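Long-range contacts in MW1564 protein (Staphylococcus aureus, PDB 3NTV), which is a putative caffeoyl-CoA O-methyltransferase, probably transferring a methyl group from S-adenosylmethionine to a hydroxyl of its acceptor: residues A[131-139]-A[154-165]; A[38-47]-A[82-91]. All blocks are in the same frame, centred on the assembly; numbering follows the deposited sequence.

Contact 1 of 2, residues A[131-139]-A[154-165]; sequences ALEQFENVN and QSKKFFEIYTPL
The hydroxyl of Tyr162 reaches across to the backbone of Ala131. It donates a short hydrogen bond to the carbonyl, with Tyr162 OH 2.5 Å from Ala131 O. The acceptor lies at the edge of the tyrosine ring, near its plane. The same hydroxyl oxygen accepts a weak bond from the backbone N-H of Gln134, bent to 128°. The short bond holds the buried phenol at the turn into helix 135-138, and the weak one adds to it.

Aromatic contacts flank this bond. The methyl of Ala131 sits over one face of the Phe158 ring in a CH-pi contact, Ala131 CB 3.9 Å from the ring centroid. Val138 CG2 meets the edge of the Tyr162 ring, 3.6 Å from Tyr162 CE1. In the Rossmann-like methyltransferase fold, these two segments follow strands 124-128 and 143-149 and pack on the same side of the sheet. Ala131, Phe158 and Tyr162 all touch Ile78 of strand 74-78.

Contacts of the leucine side chains extend the interface on both flanks. Leu132 CD2 touches both Phe158 CE1 and Lys157 CD, each 3.8 Å away. Leu132 CD1 rests 3.5 Å from Gln154 OE1. Further along, Phe135 CG is anti to the backbone N (chi1 -175°), and the ring extends toward Leu165, with Phe135 CE1 3.7 Å from Leu165 CG. Leu165 CD2 also touches Asn139 CB at 3.7 Å.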
loop_
_atom_site.group_PDB
_atom_site.type_symbol
_atom_site.label_atom_id
_atom_site.label_comp_id
_atom_site.label_asym_id
_atom_site.label_seq_id
_atom_site.Cartn_x
_atom_site.Cartn_y
_atom_site.Cartn_z
ATOM N N ALA A 131 19.016 -8.316 18.326
ATOM C CA ALA A 131 18.569 -9.040 17.137
ATOM C C ALA A 131 19.671 -9.659 16.299
ATOM O O ALA A 131 19.396 -10.520 15.469
ATOM C CB ALA A 131 17.644 -8.176 16.287
ATOM N N LEU A 132 20.947 -9.297 16.551
ATOM C CA LEU A 132 22.011 -9.982 15.837
ATOM C C LEU A 132 22.129 -11.449 16.278
ATOM O O LEU A 132 22.636 -12.276 15.509
ATOM C CB LEU A 132 23.354 -9.269 16.096
ATOM C CG LEU A 132 23.564 -7.954 15.335
ATOM C CD1 LEU A 132 24.845 -7.246 15.810
ATOM C CD2 LEU A 132 23.654 -8.201 13.839
ATOM N N GLU A 133 21.670 -11.775 17.502
ATOM C CA GLU A 133 21.883 -13.115 18.082
ATOM C C GLU A 133 20.657 -13.950 18.390
ATOM O O GLU A 133 20.766 -14.923 19.156
ATOM C CB GLU A 133 22.690 -12.985 19.373
ATOM C CG GLU A 133 23.921 -12.117 19.263
ATOM C CD GLU A 133 24.720 -12.028 20.549
ATOM O OE1 GLU A 133 24.128 -11.801 21.629
ATOM O OE2 GLU A 133 25.958 -12.166 20.464
ATOM N N GLN A 134 19.485 -13.592 17.827
ATOM C CA GLN A 134 18.268 -14.329 18.174
ATOM C C GLN A 134 17.795 -15.402 17.208
ATOM O O GLN A 134 16.736 -15.982 17.450
ATOM C CB GLN A 134 17.107 -13.362 18.507
ATOM C CG GLN A 134 17.417 -12.298 19.557
ATOM C CD GLN A 134 18.022 -12.846 20.823
ATOM O OE1 GLN A 134 17.598 -13.891 21.347
ATOM N NE2 GLN A 134 19.043 -12.148 21.334
ATOM N N PHE A 135 18.543 -15.667 16.126
ATOM C CA PHE A 135 18.133 -16.683 15.129
ATOM C C PHE A 135 17.671 -18.017 15.741
ATOM O O PHE A 135 16.612 -18.541 15.357
ATOM C CB PHE A 135 19.234 -16.923 14.085
ATOM C CG PHE A 135 18.833 -17.868 12.972
ATOM C CD1 PHE A 135 18.154 -17.400 11.849
ATOM C CD2 PHE A 135 19.129 -19.223 13.049
ATOM C CE1 PHE A 135 17.789 -18.272 10.823
ATOM C CE2 PHE A 135 18.728 -20.102 12.037
ATOM C CZ PHE A 135 18.070 -19.619 10.929
ATOM N N GLU A 136 18.477 -18.577 16.679
ATOM C CA GLU A 136 18.157 -19.854 17.315
ATOM C C GLU A 136 16.982 -19.806 18.302
ATOM O O GLU A 136 16.519 -20.853 18.756
ATOM C CB GLU A 136 19.421 -20.432 18.007
ATOM C CG GLU A 136 20.485 -20.912 17.028
ATOM C CD GLU A 136 20.081 -21.947 15.988
ATOM O OE1 GLU A 136 19.297 -22.872 16.312
ATOM O OE2 GLU A 136 20.579 -21.841 14.843
ATOM N N ASN A 137 16.508 -18.604 18.644
ATOM C CA ASN A 137 15.375 -18.445 19.553
ATOM C C ASN A 137 14.071 -18.228 18.795
ATOM O O ASN A 137 13.007 -18.260 19.407
ATOM C CB ASN A 137 15.634 -17.335 20.558
ATOM C CG ASN A 137 16.791 -17.679 21.471
ATOM O OD1 ASN A 137 16.930 -18.821 21.925
ATOM N ND2 ASN A 137 17.678 -16.722 21.699
ATOM N N VAL A 138 14.158 -18.013 17.479
ATOM C CA VAL A 138 12.951 -17.767 16.656
ATOM C C VAL A 138 12.803 -18.713 15.472
ATOM O O VAL A 138 11.820 -18.615 14.727
ATOM C CB VAL A 138 12.892 -16.276 16.198
ATOM C CG1 VAL A 138 13.040 -15.308 17.378
ATOM C CG2 VAL A 138 13.911 -15.960 15.097
ATOM N N ASN A 139 13.771 -19.615 15.270
ATOM C CA ASN A 139 13.745 -20.511 14.121
ATOM C C ASN A 139 12.887 -21.778 14.295
ATOM O O ASN A 139 13.090 -22.743 13.556
ATOM C CB ASN A 139 15.163 -20.862 13.686
ATOM C CG ASN A 139 15.932 -21.687 14.696
ATOM O OD1 ASN A 139 15.549 -21.813 15.862
ATOM N ND2 ASN A 139 17.026 -22.272 14.245
ATOM N N GLN A 154 21.525 -2.825 12.774
ATOM C CA GLN A 154 22.096 -3.425 11.569
ATOM C C GLN A 154 20.974 -3.982 10.708
ATOM O O GLN A 154 20.844 -5.193 10.566
ATOM C CB GLN A 154 23.123 -4.514 11.926
ATOM C CG GLN A 154 24.271 -4.011 12.813
ATOM C CD GLN A 154 23.982 -4.013 14.304
ATOM O OE1 GLN A 154 22.925 -4.464 14.787
ATOM N NE2 GLN A 154 24.940 -3.508 15.081
ATOM N N SER A 155 20.173 -3.086 10.129
ATOM C CA SER A 155 19.009 -3.505 9.342
ATOM C C SER A 155 19.291 -4.470 8.200
ATOM O O SER A 155 18.532 -5.422 8.031
ATOM C CB SER A 155 18.196 -2.300 8.893
ATOM O OG SER A 155 19.007 -1.413 8.132
ATOM N N LYS A 156 20.381 -4.260 7.419
ATOM C CA LYS A 156 20.722 -5.169 6.309
ATOM C C LYS A 156 21.060 -6.542 6.888
ATOM O O LYS A 156 20.630 -7.559 6.348
ATOM C CB LYS A 156 21.940 -4.672 5.490
ATOM C CG LYS A 156 21.706 -3.429 4.648
ATOM C CD LYS A 156 22.788 -3.293 3.560
ATOM C CE LYS A 156 24.100 -2.722 4.043
ATOM N NZ LYS A 156 25.059 -2.548 2.919
ATOM N N LYS A 157 21.835 -6.575 7.987
ATOM C CA LYS A 157 22.202 -7.846 8.610
ATOM C C LYS A 157 20.954 -8.572 9.082
ATOM O O LYS A 157 20.860 -9.764 8.889
ATOM C CB LYS A 157 23.163 -7.625 9.789
ATOM C CG LYS A 157 24.599 -7.332 9.383
ATOM C CD LYS A 157 25.483 -7.227 10.623
ATOM C CE LYS A 157 26.946 -7.081 10.291
ATOM N NZ LYS A 157 27.806 -7.370 11.472
ATOM N N PHE A 158 19.977 -7.852 9.661
ATOM C CA PHE A 158 18.740 -8.485 10.128
ATOM C C PHE A 158 17.998 -9.108 8.962
ATOM O O PHE A 158 17.540 -10.236 9.088
ATOM C CB PHE A 158 17.846 -7.500 10.908
ATOM C CG PHE A 158 18.465 -6.844 12.119
ATOM C CD1 PHE A 158 19.512 -7.455 12.811
ATOM C CD2 PHE A 158 17.984 -5.631 12.590
ATOM C CE1 PHE A 158 20.084 -6.835 13.925
ATOM C CE2 PHE A 158 18.553 -5.016 13.705
ATOM C CZ PHE A 158 19.590 -5.629 14.377
ATOM N N PHE A 159 17.935 -8.413 7.804
ATOM C CA PHE A 159 17.301 -8.992 6.624
ATOM C C PHE A 159 18.010 -10.293 6.226
ATOM O O PHE A 159 17.346 -11.293 6.007
ATOM C CB PHE A 159 17.321 -7.981 5.473
ATOM C CG PHE A 159 16.549 -8.352 4.233
ATOM C CD1 PHE A 159 15.376 -7.677 3.898
ATOM C CD2 PHE A 159 17.026 -9.331 3.357
ATOM C CE1 PHE A 159 14.670 -8.007 2.730
ATOM C CE2 PHE A 159 16.329 -9.645 2.183
ATOM C CZ PHE A 159 15.160 -8.980 1.875
ATOM N N GLU A 160 19.365 -10.300 6.176
ATOM C CA GLU A 160 20.101 -11.518 5.791
ATOM C C GLU A 160 19.930 -12.665 6.802
ATOM O O GLU A 160 19.771 -13.817 6.399
ATOM C CB GLU A 160 21.602 -11.212 5.604
ATOM C CG GLU A 160 21.910 -10.240 4.477
ATOM C CD GLU A 160 23.359 -9.795 4.397
ATOM O OE1 GLU A 160 23.957 -9.494 5.456
ATOM O OE2 GLU A 160 23.880 -9.695 3.264
ATOM N N ILE A 161 19.933 -12.351 8.110
ATOM C CA ILE A 161 19.803 -13.368 9.162
ATOM C C ILE A 161 18.439 -14.059 9.172
ATOM O O ILE A 161 18.376 -15.277 9.319
ATOM C CB ILE A 161 20.117 -12.780 10.578
ATOM C CG1 ILE A 161 21.601 -12.365 10.722
ATOM C CG2 ILE A 161 19.724 -13.738 11.723
ATOM C CD1 ILE A 161 21.863 -11.436 11.948
ATOM N N TYR A 162 17.342 -13.268 9.061
ATOM C CA TYR A 162 15.998 -13.784 9.283
ATOM C C TYR A 162 15.197 -14.223 8.070
ATOM O O TYR A 162 14.337 -15.094 8.215
ATOM C CB TYR A 162 15.187 -12.813 10.184
ATOM C CG TYR A 162 15.802 -12.659 11.565
ATOM C CD1 TYR A 162 15.703 -13.679 12.514
ATOM C CD2 TYR A 162 16.574 -11.543 11.886
ATOM C CE1 TYR A 162 16.306 -13.564 13.766
ATOM C CE2 TYR A 162 17.190 -11.421 13.136
ATOM C CZ TYR A 162 17.051 -12.438 14.073
ATOM O OH TYR A 162 17.608 -12.328 15.323
ATOM N N THR A 163 15.519 -13.691 6.879
ATOM C CA THR A 163 14.818 -14.089 5.649
ATOM C C THR A 163 14.888 -15.565 5.313
ATOM O O THR A 163 13.903 -16.056 4.795
ATOM C CB THR A 163 15.061 -13.157 4.477
ATOM O OG1 THR A 163 16.452 -13.072 4.193
ATOM C CG2 THR A 163 14.462 -11.789 4.694
ATOM N N PRO A 164 15.934 -16.344 5.676
ATOM C CA PRO A 164 15.867 -17.800 5.445
ATOM C C PRO A 164 14.659 -18.469 6.136
ATOM O O PRO A 164 14.272 -19.580 5.757
ATOM C CB PRO A 164 17.174 -18.306 6.085
ATOM C CG PRO A 164 18.108 -17.161 5.978
ATOM C CD PRO A 164 17.228 -15.976 6.298
ATOM N N LEU A 165 14.061 -17.809 7.164
ATOM C CA LEU A 165 12.895 -18.330 7.890
ATOM C C LEU A 165 11.572 -17.878 7.257
ATOM O O LEU A 165 10.510 -18.200 7.789
ATOM C CB LEU A 165 12.906 -17.851 9.343
ATOM C CG LEU A 165 14.144 -18.160 10.166
ATOM C CD1 LEU A 165 13.993 -17.577 11.537
ATOM C CD2 LEU A 165 14.352 -19.669 10.264
#

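Contact 2 of 2, residues A[38-47]-A[82-91]. With SO4 (sulfate ion), chain C.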
loop_
_atom_site.group_PDB
_atom_site.type_symbol
_atom_site.label_atom_id
_atom_site.label_comp_id
_atom_site.label_asym_id
_atom_site.label_seq_id
_atom_site.Cartn_x
_atom_site.Cartn_y
_atom_site.Cartn_z
ATOM N N SER A 38 -9.542 -0.200 17.057
ATOM C CA SER A 38 -9.517 -1.356 17.951
ATOM C C SER A 38 -9.322 -0.837 19.386
ATOM O O SER A 38 -9.029 0.348 19.568
ATOM C CB SER A 38 -8.401 -2.324 17.554
ATOM O OG SER A 38 -7.124 -1.708 17.543
ATOM N N SER A 39 -9.511 -1.707 20.399
ATOM C CA SER A 39 -9.345 -1.358 21.820
ATOM C C SER A 39 -7.925 -0.855 22.148
ATOM O O SER A 39 -7.768 0.011 23.010
ATOM C CB SER A 39 -9.696 -2.546 22.714
ATOM O OG SER A 39 -9.081 -3.744 22.267
ATOM N N ILE A 40 -6.910 -1.372 21.434
ATOM C CA ILE A 40 -5.503 -1.003 21.633
ATOM C C ILE A 40 -5.094 0.388 21.107
ATOM O O ILE A 40 -4.035 0.893 21.487
ATOM C CB ILE A 40 -4.491 -2.131 21.286
ATOM C CG1 ILE A 40 -4.663 -2.679 19.843
ATOM C CG2 ILE A 40 -4.484 -3.234 22.369
ATOM C CD1 ILE A 40 -5.465 -4.016 19.661
ATOM N N GLU A 41 -5.948 1.023 20.286
ATOM C CA GLU A 41 -5.684 2.365 19.746
ATOM C C GLU A 41 -5.440 3.414 20.840
ATOM O O GLU A 41 -4.685 4.361 20.627
ATOM C CB GLU A 41 -6.791 2.795 18.762
ATOM C CG GLU A 41 -6.386 3.903 17.793
ATOM C CD GLU A 41 -5.111 3.706 16.986
ATOM O OE1 GLU A 41 -4.755 2.544 16.676
ATOM O OE2 GLU A 41 -4.484 4.728 16.634
ATOM N N VAL A 42 -6.007 3.186 22.043
ATOM C CA VAL A 42 -5.839 4.034 23.227
ATOM C C VAL A 42 -4.343 4.209 23.594
ATOM O O VAL A 42 -3.975 5.250 24.138
ATOM C CB VAL A 42 -6.695 3.495 24.412
ATOM C CG1 VAL A 42 -6.619 4.417 25.626
ATOM C CG2 VAL A 42 -8.150 3.302 23.989
ATOM N N LEU A 43 -3.479 3.225 23.240
ATOM C CA LEU A 43 -2.038 3.291 23.514
ATOM C C LEU A 43 -1.264 4.321 22.681
ATOM O O LEU A 43 -0.151 4.681 23.066
ATOM C CB LEU A 43 -1.376 1.914 23.417
ATOM C CG LEU A 43 -1.798 0.904 24.482
ATOM C CD1 LEU A 43 -1.527 -0.484 24.015
ATOM C CD2 LEU A 43 -1.091 1.167 25.824
ATOM N N ARG A 44 -1.839 4.788 21.547
ATOM C CA ARG A 44 -1.214 5.823 20.698
ATOM C C ARG A 44 -0.980 7.090 21.545
ATOM O O ARG A 44 0.077 7.715 21.453
ATOM C CB ARG A 44 -2.105 6.133 19.470
ATOM C CG ARG A 44 -1.444 7.088 18.469
ATOM C CD ARG A 44 -2.092 7.059 17.090
ATOM N NE ARG A 44 -1.892 5.781 16.395
ATOM C CZ ARG A 44 -0.800 5.448 15.711
ATOM N NH1 ARG A 44 0.226 6.289 15.634
ATOM N NH2 ARG A 44 -0.722 4.272 15.107
ATOM N N GLU A 45 -1.943 7.382 22.433
ATOM C CA GLU A 45 -1.970 8.492 23.398
ATOM C C GLU A 45 -0.756 8.412 24.318
ATOM O O GLU A 45 -0.016 9.388 24.419
ATOM C CB GLU A 45 -3.285 8.446 24.210
ATOM C CG GLU A 45 -4.578 8.702 23.427
ATOM C CD GLU A 45 -4.676 8.223 21.985
ATOM O OE1 GLU A 45 -4.266 8.989 21.082
ATOM O OE2 GLU A 45 -5.136 7.080 21.758
ATOM N N PHE A 46 -0.500 7.226 24.912
ATOM C CA PHE A 46 0.659 6.986 25.775
ATOM C C PHE A 46 1.977 7.229 25.016
ATOM O O PHE A 46 2.872 7.884 25.549
ATOM C CB PHE A 46 0.607 5.561 26.373
ATOM C CG PHE A 46 1.822 5.161 27.178
ATOM C CD1 PHE A 46 1.903 5.451 28.538
ATOM C CD2 PHE A 46 2.889 4.496 26.579
ATOM C CE1 PHE A 46 3.031 5.087 29.281
ATOM C CE2 PHE A 46 4.020 4.143 27.319
ATOM C CZ PHE A 46 4.080 4.432 28.669
ATOM N N ALA A 47 2.086 6.708 23.773
ATOM C CA ALA A 47 3.277 6.828 22.930
ATOM C C ALA A 47 3.691 8.280 22.641
ATOM O O ALA A 47 4.878 8.604 22.776
ATOM C CB ALA A 47 3.069 6.076 21.627
ATOM N N ILE A 82 6.153 -0.438 22.417
ATOM C CA ILE A 82 5.252 -0.852 23.497
ATOM C C ILE A 82 4.387 -2.092 23.166
ATOM O O ILE A 82 3.432 -2.356 23.894
ATOM C CB ILE A 82 4.352 0.350 23.934
ATOM C CG1 ILE A 82 3.405 0.826 22.788
ATOM C CG2 ILE A 82 5.173 1.484 24.554
ATOM C CD1 ILE A 82 2.363 1.950 23.141
ATOM N N GLY A 83 4.696 -2.796 22.078
ATOM C CA GLY A 83 3.910 -3.956 21.646
ATOM C C GLY A 83 2.676 -3.564 20.851
ATOM O O GLY A 83 1.815 -4.397 20.570
ATOM N N TYR A 84 2.580 -2.282 20.462
ATOM C CA TYR A 84 1.415 -1.780 19.740
ATOM C C TYR A 84 1.202 -2.497 18.403
ATOM O O TYR A 84 0.108 -3.013 18.152
ATOM C CB TYR A 84 1.528 -0.253 19.592
ATOM C CG TYR A 84 0.519 0.362 18.660
ATOM C CD1 TYR A 84 -0.745 0.726 19.110
ATOM C CD2 TYR A 84 0.845 0.633 17.333
ATOM C CE1 TYR A 84 -1.673 1.318 18.251
ATOM C CE2 TYR A 84 -0.071 1.220 16.468
ATOM C CZ TYR A 84 -1.331 1.561 16.930
ATOM O OH TYR A 84 -2.212 2.171 16.073
ATOM N N SER A 85 2.241 -2.576 17.551
ATOM C CA SER A 85 2.018 -3.247 16.271
ATOM C C SER A 85 1.732 -4.726 16.442
ATOM O O SER A 85 0.866 -5.241 15.727
ATOM C CB SER A 85 3.175 -3.026 15.300
ATOM O OG SER A 85 4.353 -3.566 15.870
ATOM N N SER A 86 2.430 -5.388 17.398
ATOM C CA SER A 86 2.252 -6.820 17.690
ATOM C C SER A 86 0.794 -7.120 18.019
ATOM O O SER A 86 0.202 -8.018 17.447
ATOM C CB SER A 86 3.111 -7.238 18.879
ATOM O OG SER A 86 4.456 -6.838 18.721
HETATM N N MSE A 87 0.213 -6.328 18.928
HETATM C CA MSE A 87 -1.181 -6.534 19.332
HETATM C C MSE A 87 -2.157 -6.176 18.223
HETATM O O MSE A 87 -3.133 -6.888 18.024
HETATM C CB MSE A 87 -1.498 -5.766 20.604
HETATM C CG MSE A 87 -0.690 -6.274 21.787
HETATM SE SE MSE A 87 -1.157 -5.355 23.439
HETATM C CE MSE A 87 -0.533 -3.641 22.977
ATOM N N GLN A 88 -1.853 -5.122 17.431
ATOM C CA GLN A 88 -2.713 -4.760 16.309
ATOM C C GLN A 88 -2.769 -5.903 15.293
ATOM O O GLN A 88 -3.842 -6.247 14.820
ATOM C CB GLN A 88 -2.245 -3.441 15.663
ATOM C CG GLN A 88 -2.580 -2.211 16.512
ATOM C CD GLN A 88 -4.021 -1.757 16.378
ATOM O OE1 GLN A 88 -4.874 -2.470 15.877
ATOM N NE2 GLN A 88 -4.320 -0.538 16.808
ATOM N N PHE A 89 -1.625 -6.544 15.016
ATOM C CA PHE A 89 -1.614 -7.671 14.074
ATOM C C PHE A 89 -2.343 -8.881 14.669
ATOM O O PHE A 89 -3.129 -9.519 13.969
ATOM C CB PHE A 89 -0.175 -8.069 13.700
ATOM C CG PHE A 89 0.684 -6.979 13.081
ATOM C CD1 PHE A 89 0.112 -5.954 12.340
ATOM C CD2 PHE A 89 2.068 -7.013 13.201
ATOM C CE1 PHE A 89 0.911 -4.972 11.735
ATOM C CE2 PHE A 89 2.859 -6.023 12.610
ATOM C CZ PHE A 89 2.269 -5.011 11.888
ATOM N N ALA A 90 -2.073 -9.203 15.950
ATOM C CA ALA A 90 -2.715 -10.346 16.605
ATOM C C ALA A 90 -4.232 -10.154 16.711
ATOM O O ALA A 90 -4.972 -11.139 16.675
ATOM C CB ALA A 90 -2.123 -10.554 17.990
ATOM N N SER A 91 -4.695 -8.876 16.777
ATOM C CA SER A 91 -6.128 -8.579 16.882
ATOM C C SER A 91 -6.930 -8.963 15.655
ATOM O O SER A 91 -8.164 -9.055 15.729
ATOM C CB SER A 91 -6.363 -7.117 17.263
ATOM O OG SER A 91 -6.181 -6.277 16.131
HETATM S S SO4 C . 5.170 -0.540 18.237
HETATM O O1 SO4 C . 4.856 -1.928 17.821
HETATM O O2 SO4 C . 4.834 -0.416 19.648
HETATM O O3 SO4 C . 6.623 -0.301 18.042
HETATM O O4 SO4 C . 4.439 0.373 17.339
#
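Tyr84 runs from the sulfate to the polar side chains of segment 38-47. Tyr84 CB lies 3.3 Å from sulfate O2. With CG anti to the backbone N, chi1 170° carries the ring toward segment 38-47, with Gln88 CG over one face. Tyr84 CD2 has sulfate O4 at 3.6 Å, near the ring plane. On the other edge, Tyr84 CE1 approaches the backbone oxygen of Ile40. At the tip, Tyr84 OH donates to Glu41 OE1 at 2.6 Å, on the syn side of the carboxylate. Tyr84 OH also accepts from Arg44 NH2 at 2.8 Å, with guanidinium and ring nearly perpendicular. Arg44 NE closes the triangle by a salt bridge to Glu41 OE2, so each of the three groups holds the other two.

Beside the ring, Ser38 OG donates to Gln88 OE1 from above the amide carbonyl plane. Apolar packing lies alongside: selenomethionine Met87 brings CE within 3.5 Å of Leu43 CD1, a tight contact. Ile82 CD1 packs on Leu43 CB at 3.7 Å.

The backbone N-H groups of Ile82, Tyr84 and Ser85 bind the sulfate, probably from the crystallisation liquor. The loop between strand 74-78 and helix 84-90 is where S-adenosylmethionine-dependent methyltransferases carry their glycine-rich motif, so the sulfate probably marks part of the cofactor site.

In the fold
Contact 2 joins segments 38-47 and 82-91; contact 1 joins 131-139 and 154-165. They come in series along the chain, contact 2 closing before contact 1 opens. Their centres are 24 Å apart, on opposite sides of the chain's centre, and their nearest atoms stay about 12 Å apart. The seven-stranded mixed sheet links them. Strand 74-78 leads to helix 84-90 of contact 2, and Ile75 and Glu77 of this strand touch Phe89 there. Leu76 and Ile78 of the same strand meet side chains of contact 1. Helices thus pack on both faces of the strand, giving the alpha-beta-alpha layering of a Rossmann-like methyltransferase. Contact 2 lies by the probable cofactor site; contact 1 is plain packing on the other face.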